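Local coordinates for protein oxalate biosynthetic component 1 (Burkholderia thailandensis, PDB 5IKY) that produces oxalate in quorum sensing-dependent oxalogenesis as a bifunctional enzyme, combining serine hydrolase and lyase activities, at residues Ile7-Val12 with Cys495-Gln500; Asn207-Ala212 with Asp261-Thr266; Ala221-Leu226 with Glu519-Glu524; Leu270-Ile275 with Asn703-Gly708. One frame throughout, in Å; residues are numbered along the deposited sequence.

Interaction 1 (Ile7-Val12 with Cys495-Gln500); sequences ITAAPV and CGTGDQ
T497 of helix 497-510 meets two residues of the 7-12 segment, A9 and P11, at the C-terminal end of the first strand of a TIM barrel, the (beta/alpha)8 fold. I7 and T8 belong to the barrel wall: I7 is tied through the backbone to A222 and V223, T8 to I472 and V474, so strand 4-9 sits between two parallel neighbours. A9 makes the first touch. Its methyl CB lies 3.6 Å from CG2 of T497, and A216 of helix 206-218 touches both of these residues. In the threonine, chi1 of -69° sets OG1 beside the backbone N and leaves CG2 anti to it, so the methyl faces A9 and the hydroxyl P11. At A10 the CB faces the other way, into the barrel mouth, where it packs on E477 and H225; E477, with H227, is a ligand of the magnesium ion, about 6 Å from the A10 side chain. P11 then carries the chain across the hydroxyl: OG1 of T497 is 3.1 Å from CA of P11 and 3.6 Å from its CB, a close carbon-oxygen approach. The same oxygen takes a weak hydrogen bond from the backbone N of L476. A water finishes the contact, 2.7 Å from OG1 of T497 and donating a hydrogen bond to the carbonyl O of P11 at 3.0 Å.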
loop_
_atom_site.group_PDB
_atom_site.type_symbol
_atom_site.label_atom_id
_atom_site.label_comp_id
_atom_site.label_asym_id
_atom_site.label_seq_id
_atom_site.Cartn_x
_atom_site.Cartn_y
_atom_site.Cartn_z
ATOM N N ILE A 7 2.088 11.622 -9.169
ATOM C CA ILE A 7 3.207 10.937 -9.801
ATOM C C ILE A 7 2.757 9.754 -10.645
ATOM O O ILE A 7 2.043 8.869 -10.170
ATOM C CB ILE A 7 4.226 10.435 -8.759
ATOM C CG1 ILE A 7 4.819 11.610 -7.982
ATOM C CG2 ILE A 7 5.336 9.634 -9.432
ATOM C CD1 ILE A 7 5.801 11.186 -6.910
ATOM N N THR A 8 3.181 9.752 -11.905
ATOM C CA THR A 8 2.962 8.619 -12.790
ATOM C C THR A 8 4.227 7.774 -12.848
ATOM O O THR A 8 5.324 8.303 -13.022
ATOM C CB THR A 8 2.576 9.067 -14.215
ATOM O OG1 THR A 8 1.370 9.840 -14.170
ATOM C CG2 THR A 8 2.370 7.859 -15.117
ATOM N N ALA A 9 4.071 6.465 -12.687
ATOM C CA ALA A 9 5.200 5.545 -12.765
ATOM C C ALA A 9 5.116 4.712 -14.039
ATOM O O ALA A 9 4.078 4.113 -14.328
ATOM C CB ALA A 9 5.240 4.649 -11.544
ATOM N N ALA A 10 6.209 4.688 -14.797
ATOM C CA ALA A 10 6.271 3.946 -16.054
ATOM C C ALA A 10 7.391 2.907 -16.009
ATOM O O ALA A 10 8.507 3.170 -16.460
ATOM C CB ALA A 10 6.474 4.900 -17.219
ATOM N N PRO A 11 7.091 1.720 -15.463
ATOM C CA PRO A 11 8.106 0.710 -15.135
ATOM C C PRO A 11 8.646 -0.125 -16.301
ATOM O O PRO A 11 9.660 -0.793 -16.113
ATOM C CB PRO A 11 7.372 -0.198 -14.140
ATOM C CG PRO A 11 5.942 -0.081 -14.522
ATOM C CD PRO A 11 5.751 1.335 -14.982
ATOM N N VAL A 12 8.007 -0.102 -17.468
ATOM C CA VAL A 12 8.405 -1.024 -18.533
ATOM C C VAL A 12 8.899 -0.318 -19.792
ATOM O O VAL A 12 10.080 -0.396 -20.136
ATOM C CB VAL A 12 7.245 -1.963 -18.924
ATOM C CG1 VAL A 12 7.730 -3.016 -19.911
ATOM C CG2 VAL A 12 6.665 -2.630 -17.684
ATOM N N CYS A 495 17.293 0.859 -8.999
ATOM C CA CYS A 495 16.922 -0.497 -8.598
ATOM C C CYS A 495 15.447 -0.782 -8.868
ATOM O O CYS A 495 14.838 -1.630 -8.218
ATOM C CB CYS A 495 17.235 -0.718 -7.114
ATOM S SG CYS A 495 18.983 -0.589 -6.677
ATOM N N GLY A 496 14.881 -0.077 -9.839
ATOM C CA GLY A 496 13.475 -0.209 -10.162
ATOM C C GLY A 496 12.839 1.163 -10.226
ATOM O O GLY A 496 13.468 2.160 -9.869
ATOM N N THR A 497 11.593 1.217 -10.681
ATOM C CA THR A 497 10.877 2.481 -10.783
ATOM C C THR A 497 10.603 3.056 -9.396
ATOM O O THR A 497 10.668 4.272 -9.195
ATOM C CB THR A 497 9.559 2.309 -11.565
ATOM O OG1 THR A 497 9.862 2.052 -12.941
ATOM C CG2 THR A 497 8.703 3.560 -11.477
ATOM N N GLY A 498 10.322 2.175 -8.439
ATOM C CA GLY A 498 10.078 2.585 -7.069
ATOM C C GLY A 498 11.244 3.366 -6.494
ATOM O O GLY A 498 11.062 4.266 -5.675
ATOM N N ASP A 499 12.448 3.013 -6.932
ATOM C CA ASP A 499 13.653 3.730 -6.543
ATOM C C ASP A 499 13.562 5.190 -6.985
ATOM O O ASP A 499 13.867 6.105 -6.220
ATOM C CB ASP A 499 14.887 3.064 -7.157
ATOM C CG ASP A 499 16.167 3.403 -6.420
ATOM O OD1 ASP A 499 16.128 4.241 -5.495
ATOM O OD2 ASP A 499 17.220 2.838 -6.786
ATOM N N GLN A 500 13.124 5.396 -8.225
ATOM C CA GLN A 500 13.027 6.733 -8.801
ATOM C C GLN A 500 11.843 7.523 -8.246
ATOM O O GLN A 500 11.922 8.743 -8.097
ATOM C CB GLN A 500 12.928 6.639 -10.322
ATOM C CG GLN A 500 14.217 6.188 -10.990
ATOM C CD GLN A 500 13.993 5.696 -12.403
ATOM O OE1 GLN A 500 12.899 5.253 -12.746
ATOM N NE2 GLN A 500 15.029 5.773 -13.232
HETATM O O HOH W 1 10.455 -0.581 -13.258
#

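Interaction 2 (Asn207-Ala212 with Asp261-Thr266); sequences NGIVDA and DRIMPT
V210 of helix 206-218 faces helix 257-270 and meets both I263 and T266 there. From CB the valine splits into two methyls with different duties. CG1, anti to the backbone N (chi1 164°), reaches CG2 of T266 at 3.7 Å. CG2 comes in against the backbone of the other helix, 4.0 Å from CA of I263, and also lies 4.1 Å from CG2 of T266. The valine thus touches two residues about one turn apart, and its side chain crosses that of T266 at about a right angle. T266 meets the valine mainly with its methyl, while its OG1 turns back along its own helix and donates to the carbonyl O of R262 at 2.9 Å. That helix is kinked at P265, whose ring nitrogen has no hydrogen to give to the turn before. One residue earlier than V210, I209 adds a second patch: its CG2 is 3.8 Å from CD1 of I263, the two isoleucines also crossing at about a right angle. Both rest on L226 of strand 223-226 beneath. The axes of the two helix segments run in roughly the same direction, 9.5 Å apart at closest approach and inclined by 28°, without any polar bond between the segments. Neighbouring helices packed in this way, leaning together on the parallel strand that separates them in sequence, are what builds the outer layer of a TIM barrel.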
loop_
_atom_site.group_PDB
_atom_site.type_symbol
_atom_site.label_atom_id
_atom_site.label_comp_id
_atom_site.label_asym_id
_atom_site.label_seq_id
_atom_site.Cartn_x
_atom_site.Cartn_y
_atom_site.Cartn_z
ATOM N N ASN A 207 4.785 -11.202 -13.914
ATOM C CA ASN A 207 5.076 -11.131 -12.485
ATOM C C ASN A 207 6.051 -10.011 -12.143
ATOM O O ASN A 207 5.892 -9.332 -11.129
ATOM C CB ASN A 207 5.627 -12.465 -11.979
ATOM C CG ASN A 207 4.576 -13.553 -11.947
ATOM O OD1 ASN A 207 3.378 -13.273 -11.903
ATOM N ND2 ASN A 207 5.019 -14.805 -11.955
ATOM N N GLY A 208 7.058 -9.819 -12.989
ATOM C CA GLY A 208 8.010 -8.742 -12.793
ATOM C C GLY A 208 7.336 -7.385 -12.862
ATOM O O GLY A 208 7.630 -6.491 -12.066
ATOM N N ILE A 209 6.421 -7.240 -13.816
ATOM C CA ILE A 209 5.702 -5.989 -14.029
ATOM C C ILE A 209 4.758 -5.682 -12.867
ATOM O O ILE A 209 4.655 -4.535 -12.423
ATOM C CB ILE A 209 4.910 -6.031 -15.355
ATOM C CG1 ILE A 209 5.884 -6.032 -16.539
ATOM C CG2 ILE A 209 3.943 -4.858 -15.453
ATOM C CD1 ILE A 209 5.276 -6.490 -17.844
ATOM N N VAL A 210 4.075 -6.708 -12.372
ATOM C CA VAL A 210 3.231 -6.554 -11.193
ATOM C C VAL A 210 4.052 -6.063 -10.002
ATOM O O VAL A 210 3.664 -5.116 -9.321
ATOM C CB VAL A 210 2.529 -7.873 -10.825
ATOM C CG1 VAL A 210 1.972 -7.810 -9.411
ATOM C CG2 VAL A 210 1.426 -8.173 -11.824
ATOM N N ASP A 211 5.199 -6.696 -9.771
ATOM C CA ASP A 211 6.061 -6.318 -8.656
ATOM C C ASP A 211 6.593 -4.893 -8.789
ATOM O O ASP A 211 6.588 -4.133 -7.822
ATOM C CB ASP A 211 7.228 -7.299 -8.526
ATOM C CG ASP A 211 6.794 -8.643 -7.984
ATOM O OD1 ASP A 211 5.732 -8.703 -7.328
ATOM O OD2 ASP A 211 7.514 -9.640 -8.208
ATOM N N ALA A 212 7.048 -4.533 -9.985
ATOM C CA ALA A 212 7.581 -3.195 -10.219
ATOM C C ALA A 212 6.510 -2.135 -9.978
ATOM O O ALA A 212 6.796 -1.053 -9.461
ATOM C CB ALA A 212 8.137 -3.081 -11.630
ATOM N N ASP A 261 -3.905 -10.344 -19.183
ATOM C CA ASP A 261 -4.898 -11.217 -18.563
ATOM C C ASP A 261 -4.434 -11.658 -17.179
ATOM O O ASP A 261 -5.245 -12.056 -16.343
ATOM C CB ASP A 261 -5.178 -12.445 -19.434
ATOM C CG ASP A 261 -6.046 -12.127 -20.636
ATOM O OD1 ASP A 261 -6.692 -11.057 -20.642
ATOM O OD2 ASP A 261 -6.090 -12.955 -21.571
ATOM N N ARG A 262 -3.126 -11.590 -16.949
ATOM C CA ARG A 262 -2.547 -11.931 -15.652
ATOM C C ARG A 262 -2.272 -10.676 -14.825
ATOM O O ARG A 262 -2.631 -10.607 -13.650
ATOM C CB ARG A 262 -1.257 -12.736 -15.835
ATOM N N ILE A 263 -1.642 -9.686 -15.450
ATOM C CA ILE A 263 -1.273 -8.444 -14.772
ATOM C C ILE A 263 -2.467 -7.695 -14.175
ATOM O O ILE A 263 -2.464 -7.349 -12.991
ATOM C CB ILE A 263 -0.529 -7.491 -15.730
ATOM C CG1 ILE A 263 0.832 -8.073 -16.114
ATOM C CG2 ILE A 263 -0.358 -6.117 -15.097
ATOM C CD1 ILE A 263 1.550 -7.281 -17.182
ATOM N N MET A 264 -3.485 -7.449 -14.994
ATOM C CA MET A 264 -4.606 -6.605 -14.583
ATOM C C MET A 264 -5.418 -7.155 -13.402
ATOM O O MET A 264 -5.651 -6.425 -12.439
ATOM C CB MET A 264 -5.526 -6.337 -15.779
ATOM C CG MET A 264 -4.860 -5.528 -16.879
ATOM S SD MET A 264 -4.426 -3.877 -16.310
ATOM C CE MET A 264 -6.060 -3.187 -16.079
ATOM N N PRO A 265 -5.853 -8.432 -13.458
ATOM C CA PRO A 265 -6.607 -8.913 -12.293
ATOM C C PRO A 265 -5.786 -8.906 -11.006
ATOM O O PRO A 265 -6.333 -8.640 -9.935
ATOM C CB PRO A 265 -6.985 -10.347 -12.684
ATOM C CG PRO A 265 -6.934 -10.361 -14.168
ATOM C CD PRO A 265 -5.793 -9.456 -14.518
ATOM N N THR A 266 -4.492 -9.187 -11.115
ATOM C CA THR A 266 -3.605 -9.177 -9.954
ATOM C C THR A 266 -3.522 -7.784 -9.334
ATOM O O THR A 266 -3.650 -7.628 -8.121
ATOM C CB THR A 266 -2.190 -9.650 -10.327
ATOM O OG1 THR A 266 -2.248 -11.000 -10.801
ATOM C CG2 THR A 266 -1.264 -9.583 -9.120
#

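Interaction 3 (Ala221-Leu226 with Glu519-Glu524)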
loop_
_atom_site.group_PDB
_atom_site.type_symbol
_atom_site.label_atom_id
_atom_site.label_comp_id
_atom_site.label_asym_id
_atom_site.label_seq_id
_atom_site.Cartn_x
_atom_site.Cartn_y
_atom_site.Cartn_z
ATOM N N ALA A 221 3.475 6.705 -6.031
ATOM C CA ALA A 221 2.884 6.851 -7.359
ATOM C C ALA A 221 1.375 6.654 -7.302
ATOM O O ALA A 221 0.883 5.787 -6.580
ATOM C CB ALA A 221 3.510 5.867 -8.339
ATOM N N ALA A 222 0.647 7.462 -8.067
ATOM C CA ALA A 222 -0.806 7.358 -8.126
ATOM C C ALA A 222 -1.253 6.660 -9.404
ATOM O O ALA A 222 -2.310 6.032 -9.442
ATOM C CB ALA A 222 -1.440 8.737 -8.028
ATOM N N VAL A 223 -0.448 6.782 -10.455
ATOM C CA VAL A 223 -0.775 6.184 -11.744
ATOM C C VAL A 223 0.340 5.250 -12.212
ATOM O O VAL A 223 1.515 5.532 -12.031
ATOM C CB VAL A 223 -1.015 7.255 -12.821
ATOM C CG1 VAL A 223 -1.500 6.617 -14.113
ATOM C CG2 VAL A 223 -2.023 8.284 -12.328
ATOM N N VAL A 224 -0.023 4.135 -12.830
ATOM C CA VAL A 224 0.982 3.231 -13.371
ATOM C C VAL A 224 0.832 3.127 -14.888
ATOM O O VAL A 224 -0.144 2.668 -15.385
ATOM C CB VAL A 224 0.889 1.857 -12.732
ATOM C CG1 VAL A 224 2.000 0.962 -13.215
ATOM C CG2 VAL A 224 0.938 1.957 -11.226
ATOM N N HIS A 225 1.856 3.545 -15.617
ATOM C CA HIS A 225 1.880 3.389 -17.071
ATOM C C HIS A 225 2.362 1.986 -17.438
ATOM O O HIS A 225 3.520 1.692 -17.147
ATOM C CB HIS A 225 2.834 4.334 -17.788
ATOM C CG HIS A 225 2.462 4.550 -19.205
ATOM N ND1 HIS A 225 2.026 3.520 -20.032
ATOM C CD2 HIS A 225 2.761 5.586 -19.997
ATOM C CE1 HIS A 225 1.868 4.023 -21.253
ATOM N NE2 HIS A 225 2.318 5.259 -21.258
ATOM N N LEU A 226 1.590 1.201 -18.199
ATOM C CA LEU A 226 2.121 -0.118 -18.515
ATOM C C LEU A 226 2.402 -0.394 -20.002
ATOM O O LEU A 226 1.675 0.062 -20.887
ATOM C CB LEU A 226 1.201 -1.185 -17.948
ATOM C CG LEU A 226 1.104 -1.242 -16.426
ATOM C CD1 LEU A 226 0.133 -2.327 -16.015
ATOM C CD2 LEU A 226 2.471 -1.467 -15.786
ATOM N N GLU A 519 -6.348 7.282 -4.636
ATOM C CA GLU A 519 -7.735 7.478 -4.216
ATOM C C GLU A 519 -8.184 8.925 -4.381
ATOM O O GLU A 519 -9.271 9.191 -4.892
ATOM C CB GLU A 519 -7.919 7.046 -2.761
ATOM C CG GLU A 519 -8.480 5.647 -2.594
ATOM C CD GLU A 519 -8.508 5.206 -1.144
ATOM O OE1 GLU A 519 -8.077 4.066 -0.860
ATOM O OE2 GLU A 519 -8.957 6.001 -0.290
ATOM N N THR A 520 -7.343 9.855 -3.941
ATOM C CA THR A 520 -7.643 11.275 -4.066
ATOM C C THR A 520 -7.705 11.689 -5.533
ATOM O O THR A 520 -8.573 12.468 -5.933
ATOM C CB THR A 520 -6.594 12.133 -3.331
ATOM O OG1 THR A 520 -6.517 11.724 -1.961
ATOM C CG2 THR A 520 -6.947 13.611 -3.405
ATOM N N LEU A 521 -6.791 11.152 -6.335
ATOM C CA LEU A 521 -6.704 11.518 -7.743
ATOM C C LEU A 521 -7.919 11.028 -8.520
ATOM O O LEU A 521 -8.403 11.717 -9.421
ATOM C CB LEU A 521 -5.419 10.967 -8.366
ATOM C CG LEU A 521 -5.120 11.460 -9.784
ATOM C CD1 LEU A 521 -5.146 12.978 -9.836
ATOM C CD2 LEU A 521 -3.779 10.942 -10.261
ATOM N N ARG A 522 -8.415 9.846 -8.167
ATOM C CA ARG A 522 -9.600 9.302 -8.822
ATOM C C ARG A 522 -10.796 10.232 -8.633
ATOM O O ARG A 522 -11.668 10.314 -9.498
ATOM C CB ARG A 522 -9.926 7.898 -8.297
ATOM C CG ARG A 522 -8.837 6.876 -8.570
ATOM C CD ARG A 522 -9.285 5.465 -8.231
ATOM N NE ARG A 522 -10.015 4.869 -9.340
ATOM C CZ ARG A 522 -9.506 3.972 -10.173
ATOM N NH1 ARG A 522 -8.262 3.536 -10.010
ATOM N NH2 ARG A 522 -10.250 3.489 -11.156
ATOM N N ASP A 523 -10.830 10.941 -7.507
ATOM C CA ASP A 523 -11.867 11.944 -7.277
ATOM C C ASP A 523 -11.645 13.165 -8.163
ATOM O O ASP A 523 -12.586 13.683 -8.761
ATOM C CB ASP A 523 -11.912 12.368 -5.807
ATOM C CG ASP A 523 -12.426 11.267 -4.893
ATOM O OD1 ASP A 523 -12.963 10.261 -5.407
ATOM O OD2 ASP A 523 -12.307 11.418 -3.658
ATOM N N GLU A 524 -10.398 13.618 -8.246
ATOM C CA GLU A 524 -10.055 14.790 -9.048
ATOM C C GLU A 524 -10.310 14.577 -10.540
ATOM O O GLU A 524 -10.606 15.526 -11.264
ATOM C CB GLU A 524 -8.589 15.175 -8.837
ATOM C CG GLU A 524 -8.313 15.958 -7.566
ATOM C CD GLU A 524 -6.866 16.408 -7.470
ATOM O OE1 GLU A 524 -6.292 16.787 -8.513
ATOM O OE2 GLU A 524 -6.304 16.389 -6.353
#
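L521 of helix 518-524 reaches the 221-226 segment with a single methyl. Its CD2 lies 3.8 Å from CG2 of V223 and 3.9 Å from CB of A222, so one carbon bridges the two residues. The leucine is extended for this: CG is anti to the backbone N (chi1 -171°), and beyond it CD2 points onward, anti to CA. V223 presents the methyl that lies beside its backbone N, and the two side chains cross at about a right angle.

The next shell fixes each partner. L521 is flanked by Y6, I275 and V516, while V223 packs on T8 of one adjoining strand and on I275 and N277 of the other. Backbone hydrogen bonds hold A222 to I7 and I275, and V223 to I7 and A9. These strands are the start of a TIM barrel, and V223 looks into its interior, as does H225 further along; V224 and L226 turn outward onto helix 206-218. By touching the start of the strand, L521 places helix 518-524 at the N-terminal end of the barrel, the end away from the magnesium ion, which is about 11 Å from the V223 side chain.

Polar bonds flank L521 in sequence. R522 uses all three of its nitrogens: NH2 forms a salt bridge with D309, NE donates to the carbonyl O of M527, and NH1 donates to the carbonyl O of S273. D523 forms a salt bridge with R536, and T520 OG1 is hydrogen-bonded to D517.

Interaction 4 (Leu270-Ile275 with Asn703-Gly708); sequences LEPSAI and NVVNLG
P272 turns the CG-CD edge of its ring to V705, whose CG1 lies 3.9 Å from CD and 4.0 Å from CG; the two side chains cross at about a right angle. R696, in the strand beside V705, also touches the proline. With chi1 at -49° the valine puts CG1 beside its backbone N, and it is this methyl that meets the ring. The flat group here is the carboxamide of N706, held at both ends. Its ND2 is engaged by OD2 of D531 and the carbonyl O of I693, which fixes which end is which. Its OD1 accepts from a water at 3.1 Å, and the same water is 2.8 Å from OG of S273. S273 OG and N706 OD1 stand 4.4 Å apart, and the water bridges them. S273 OG also has a weak hydrogen bond with OE1 of E519. Residues E271-A274 form a type I beta turn, closed by A274 N on the carbonyl O of E271 at 3.2 Å, and this turn presents P272 and S273 together. It links helix 257-270 of the barrel to strand 275-278, with E271 salt-bridged to R214 of helix 206-218. Opposite it, the short strand 704-705 pairs antiparallel with 696-697 in the cap domain, while V704 and L707 lean on helix 998-1002 of the C-terminal, hydrolase-family part.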
loop_
_atom_site.group_PDB
_atom_site.type_symbol
_atom_site.label_atom_id
_atom_site.label_comp_id
_atom_site.label_asym_id
_atom_site.label_seq_id
_atom_site.Cartn_x
_atom_site.Cartn_y
_atom_site.Cartn_z
ATOM N N LEU A 270 -4.583 -6.551 -5.624
ATOM C CA LEU A 270 -3.562 -6.097 -4.685
ATOM C C LEU A 270 -3.506 -4.575 -4.563
ATOM O O LEU A 270 -3.114 -4.043 -3.522
ATOM C CB LEU A 270 -2.192 -6.632 -5.108
ATOM C CG LEU A 270 -1.992 -8.149 -5.046
ATOM C CD1 LEU A 270 -0.650 -8.539 -5.640
ATOM C CD2 LEU A 270 -2.089 -8.629 -3.613
ATOM N N GLU A 271 -3.886 -3.879 -5.630
ATOM C CA GLU A 271 -3.833 -2.418 -5.658
ATOM C C GLU A 271 -5.116 -1.823 -6.244
ATOM O O GLU A 271 -5.086 -1.235 -7.324
ATOM C CB GLU A 271 -2.622 -1.947 -6.468
ATOM C CG GLU A 271 -1.290 -2.550 -6.032
ATOM C CD GLU A 271 -0.754 -1.936 -4.750
ATOM O OE1 GLU A 271 -1.233 -0.851 -4.356
ATOM O OE2 GLU A 271 0.146 -2.543 -4.134
ATOM N N PRO A 272 -6.241 -1.958 -5.521
ATOM C CA PRO A 272 -7.581 -1.620 -6.026
ATOM C C PRO A 272 -7.760 -0.160 -6.449
ATOM O O PRO A 272 -8.549 0.114 -7.354
ATOM C CB PRO A 272 -8.496 -1.934 -4.833
ATOM C CG PRO A 272 -7.712 -2.851 -3.963
ATOM C CD PRO A 272 -6.286 -2.435 -4.127
ATOM N N SER A 273 -7.051 0.761 -5.804
ATOM C CA SER A 273 -7.242 2.184 -6.074
ATOM C C SER A 273 -6.278 2.723 -7.127
ATOM O O SER A 273 -6.487 3.811 -7.667
ATOM C CB SER A 273 -7.099 2.991 -4.783
ATOM O OG SER A 273 -8.103 2.630 -3.848
ATOM N N ALA A 274 -5.230 1.960 -7.416
ATOM C CA ALA A 274 -4.216 2.380 -8.376
ATOM C C ALA A 274 -4.832 2.687 -9.733
ATOM O O ALA A 274 -5.571 1.875 -10.286
ATOM C CB ALA A 274 -3.142 1.307 -8.516
ATOM N N ILE A 275 -4.534 3.870 -10.258
ATOM C CA ILE A 275 -4.995 4.244 -11.585
ATOM C C ILE A 275 -4.110 3.558 -12.617
ATOM O O ILE A 275 -2.899 3.768 -12.650
ATOM C CB ILE A 275 -4.986 5.771 -11.782
ATOM C CG1 ILE A 275 -6.003 6.420 -10.843
ATOM C CG2 ILE A 275 -5.296 6.137 -13.227
ATOM C CD1 ILE A 275 -5.941 7.933 -10.812
ATOM N N ASN A 703 -2.324 -4.361 2.626
ATOM C CA ASN A 703 -2.612 -2.936 2.687
ATOM C C ASN A 703 -4.072 -2.664 3.035
ATOM O O ASN A 703 -4.913 -3.563 2.975
ATOM C CB ASN A 703 -2.254 -2.281 1.350
ATOM C CG ASN A 703 -2.064 -0.781 1.460
ATOM O OD1 ASN A 703 -1.731 -0.258 2.524
ATOM N ND2 ASN A 703 -2.282 -0.077 0.354
ATOM N N VAL A 704 -4.363 -1.421 3.404
ATOM C CA VAL A 704 -5.727 -0.999 3.689
ATOM C C VAL A 704 -6.166 0.040 2.664
ATOM O O VAL A 704 -5.458 1.015 2.418
ATOM C CB VAL A 704 -5.856 -0.417 5.110
ATOM C CG1 VAL A 704 -7.312 -0.138 5.437
ATOM C CG2 VAL A 704 -5.258 -1.376 6.131
ATOM N N VAL A 705 -7.334 -0.175 2.064
ATOM C CA VAL A 705 -7.826 0.711 1.013
ATOM C C VAL A 705 -9.126 1.401 1.420
ATOM O O VAL A 705 -9.695 1.095 2.466
ATOM C CB VAL A 705 -8.049 -0.058 -0.304
ATOM C CG1 VAL A 705 -6.829 -0.903 -0.635
ATOM C CG2 VAL A 705 -9.283 -0.932 -0.207
ATOM N N ASN A 706 -9.582 2.329 0.579
ATOM C CA ASN A 706 -10.791 3.120 0.824
ATOM C C ASN A 706 -10.733 3.882 2.143
ATOM O O ASN A 706 -11.691 3.883 2.918
ATOM C CB ASN A 706 -12.038 2.232 0.789
ATOM C CG ASN A 706 -12.274 1.611 -0.574
ATOM O OD1 ASN A 706 -11.792 2.115 -1.590
ATOM N ND2 ASN A 706 -13.028 0.513 -0.605
ATOM N N LEU A 707 -9.600 4.535 2.384
ATOM C CA LEU A 707 -9.395 5.310 3.602
ATOM C C LEU A 707 -9.977 6.713 3.483
ATOM O O LEU A 707 -10.148 7.411 4.483
ATOM C CB LEU A 707 -7.903 5.395 3.928
ATOM C CG LEU A 707 -7.210 4.062 4.195
ATOM C CD1 LEU A 707 -5.714 4.263 4.373
ATOM C CD2 LEU A 707 -7.817 3.410 5.421
ATOM N N GLY A 708 -10.280 7.120 2.256
ATOM C CA GLY A 708 -10.773 8.460 1.995
ATOM C C GLY A 708 -12.184 8.706 2.491
ATOM O O GLY A 708 -12.522 9.824 2.880
HETATM O O HOH W 2 -10.774 3.261 -4.257
#

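Overall arrangement
Interactions 1, 2 and 3 are buried in the TIM barrel; interaction 4, only partly buried, joins the barrel to the cap domain. Interactions 1 and 3 share a sheet, since strands 4-9 and 223-226 are neighbours, but lie toward opposite ends of it, their centres 14 Å apart. Interaction 2 covers the outside, meeting interaction 3 at L226 and interaction 1 through V12 against I209. Chemistry follows place: interactions 2 and 3 are purely apolar, whereas interactions 1 and 4 each add one bridging water. Interactions 3 and 4, centres 10 Å apart, are linked by E519 with the backbone N of N706 and by V224 N with the I275 carbonyl.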